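Local coordinates for protein tryptophan synthase alpha chain (Campylobacter jejuni, PDB 3THA) that probably cleaves indoleglycerol phosphate to indole and glyceraldehyde 3-phosphate, as the alpha subunit of tryptophan synthase in the last step of tryptophan biosynthesis, at residues 189-194 with 200-205. Numbering follows the deposited sequence.
Sequences DKVKEI and LPIFVG
Ile202 meets Val191 and Ile194 across this contact, while within the helix Lys190 NZ is held by two oxygens: Glu193 OE1, at 2.7 Å in a salt bridge, and the carbonyl O of Thr152 in a loop. The segments belong to a beta-alpha-beta unit of the TIM barrel: strand 168-171, helix 180-195, strand 202-205. Lys190 NZ approaches from above the carboxylate plane of Glu193, 36° out of it. Helix 180-195 packs on the outside of the barrel, and no hydrogen bond joins 189-194 to 200-205. The join is apolar and buried. The side chain of Ile202 sets out toward the helix. Ile202 CG2 meets Val191 CG2 at 4.1 Å. Ile202 CD1 reaches Ile194 CG2 at 3.9 Å and also lies 4.0 Å from the backbone O of Val191. On Ile194, CG2 stands anti to the backbone N (chi1 of -55° for CG1), which sets this methyl against Ile202 CD1. Val191 and Ile202 also pack on Leu170, and Ile194 on Ile168, both of the adjacent strand 168-171. The backbone N of Ile202 is hydrogen-bonded to Asp222 OD2.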
loop_
_atom_site.group_PDB
_atom_site.type_symbol
_atom_site.label_atom_id
_atom_site.label_comp_id
_atom_site.label_asym_id
_atom_site.label_seq_id
_atom_site.Cartn_x
_atom_site.Cartn_y
_atom_site.Cartn_z
ATOM N N ASP B 189 6.339 -26.075 -3.238
ATOM C CA ASP B 189 5.299 -26.598 -4.140
ATOM C C ASP B 189 4.928 -25.581 -5.176
ATOM O O ASP B 189 4.836 -25.908 -6.356
ATOM C CB ASP B 189 4.027 -27.003 -3.403
ATOM C CG ASP B 189 3.978 -28.488 -3.094
ATOM O OD1 ASP B 189 4.974 -29.023 -2.556
ATOM O OD2 ASP B 189 2.938 -29.116 -3.404
ATOM N N LYS B 190 4.719 -24.339 -4.750
ATOM C CA LYS B 190 4.295 -23.326 -5.706
ATOM C C LYS B 190 5.392 -23.022 -6.745
ATOM O O LYS B 190 5.104 -22.845 -7.946
ATOM C CB LYS B 190 3.777 -22.070 -5.003
ATOM C CG LYS B 190 2.956 -21.168 -5.905
ATOM C CD LYS B 190 1.663 -21.917 -6.283
ATOM C CE LYS B 190 0.711 -21.032 -7.035
ATOM N NZ LYS B 190 -0.558 -21.719 -7.251
ATOM N N VAL B 191 6.639 -23.003 -6.291
ATOM C CA VAL B 191 7.811 -22.855 -7.161
ATOM C C VAL B 191 7.897 -23.934 -8.246
ATOM O O VAL B 191 7.974 -23.608 -9.437
ATOM C CB VAL B 191 9.118 -22.804 -6.311
ATOM C CG1 VAL B 191 10.336 -23.143 -7.141
ATOM C CG2 VAL B 191 9.250 -21.433 -5.627
ATOM N N LYS B 192 7.859 -25.204 -7.836
ATOM C CA LYS B 192 7.758 -26.324 -8.755
ATOM C C LYS B 192 6.665 -26.095 -9.818
ATOM O O LYS B 192 6.886 -26.284 -11.023
ATOM C CB LYS B 192 7.459 -27.598 -7.958
ATOM C CG LYS B 192 7.702 -28.924 -8.747
ATOM C CD LYS B 192 7.473 -30.172 -7.933
ATOM C CE LYS B 192 8.441 -31.256 -8.410
ATOM N NZ LYS B 192 7.962 -32.665 -8.229
ATOM N N GLU B 193 5.489 -25.667 -9.370
ATOM C CA GLU B 193 4.354 -25.443 -10.241
ATOM C C GLU B 193 4.682 -24.368 -11.281
ATOM O O GLU B 193 4.452 -24.563 -12.477
ATOM C CB GLU B 193 3.125 -25.065 -9.395
ATOM C CG GLU B 193 1.893 -24.693 -10.195
ATOM C CD GLU B 193 0.690 -24.386 -9.337
ATOM O OE1 GLU B 193 0.208 -23.247 -9.385
ATOM O OE2 GLU B 193 0.197 -25.279 -8.631
ATOM N N ILE B 194 5.225 -23.240 -10.829
ATOM C CA ILE B 194 5.593 -22.168 -11.723
ATOM C C ILE B 194 6.649 -22.680 -12.681
ATOM O O ILE B 194 6.550 -22.455 -13.897
ATOM C CB ILE B 194 6.154 -20.973 -10.971
ATOM C CG1 ILE B 194 5.165 -20.522 -9.906
ATOM C CG2 ILE B 194 6.458 -19.831 -11.938
ATOM C CD1 ILE B 194 5.743 -19.639 -8.839
ATOM N N LEU B 200 11.849 -18.569 -16.358
ATOM C CA LEU B 200 12.358 -17.333 -15.779
ATOM C C LEU B 200 12.676 -17.557 -14.321
ATOM O O LEU B 200 12.069 -18.445 -13.688
ATOM C CB LEU B 200 11.309 -16.231 -15.851
ATOM C CG LEU B 200 10.934 -15.731 -17.236
ATOM C CD1 LEU B 200 9.587 -15.074 -17.105
ATOM C CD2 LEU B 200 12.008 -14.760 -17.784
ATOM N N PRO B 201 13.615 -16.755 -13.781
ATOM C CA PRO B 201 13.920 -16.833 -12.362
ATOM C C PRO B 201 12.730 -16.505 -11.435
ATOM O O PRO B 201 11.850 -15.694 -11.764
ATOM C CB PRO B 201 15.075 -15.851 -12.192
ATOM C CG PRO B 201 15.093 -15.028 -13.440
ATOM C CD PRO B 201 14.568 -15.902 -14.504
ATOM N N ILE B 202 12.693 -17.191 -10.298
ATOM C CA ILE B 202 11.657 -17.001 -9.289
ATOM C C ILE B 202 12.311 -16.451 -8.027
ATOM O O ILE B 202 13.289 -17.016 -7.524
ATOM C CB ILE B 202 10.880 -18.340 -9.036
ATOM C CG1 ILE B 202 10.400 -18.904 -10.393
ATOM C CG2 ILE B 202 9.666 -18.125 -8.086
ATOM C CD1 ILE B 202 10.041 -20.363 -10.409
ATOM N N PHE B 203 11.818 -15.304 -7.579
ATOM C CA PHE B 203 12.291 -14.590 -6.396
ATOM C C PHE B 203 11.143 -14.446 -5.406
ATOM O O PHE B 203 10.060 -13.999 -5.780
ATOM C CB PHE B 203 12.790 -13.171 -6.733
ATOM C CG PHE B 203 13.887 -13.096 -7.789
ATOM C CD1 PHE B 203 14.724 -14.155 -8.060
ATOM C CD2 PHE B 203 14.099 -11.912 -8.475
ATOM C CE1 PHE B 203 15.716 -14.056 -9.041
ATOM C CE2 PHE B 203 15.100 -11.804 -9.460
ATOM C CZ PHE B 203 15.900 -12.874 -9.747
ATOM N N VAL B 204 11.385 -14.809 -4.143
ATOM C CA VAL B 204 10.369 -14.719 -3.107
ATOM C C VAL B 204 10.553 -13.515 -2.197
ATOM O O VAL B 204 11.617 -13.338 -1.611
ATOM C CB VAL B 204 10.347 -15.953 -2.221
ATOM C CG1 VAL B 204 9.101 -15.913 -1.361
ATOM C CG2 VAL B 204 10.360 -17.227 -3.044
ATOM N N GLY B 205 9.497 -12.715 -2.070
ATOM C CA GLY B 205 9.467 -11.551 -1.205
ATOM C C GLY B 205 8.199 -11.445 -0.369
ATOM O O GLY B 205 7.186 -12.129 -0.642
#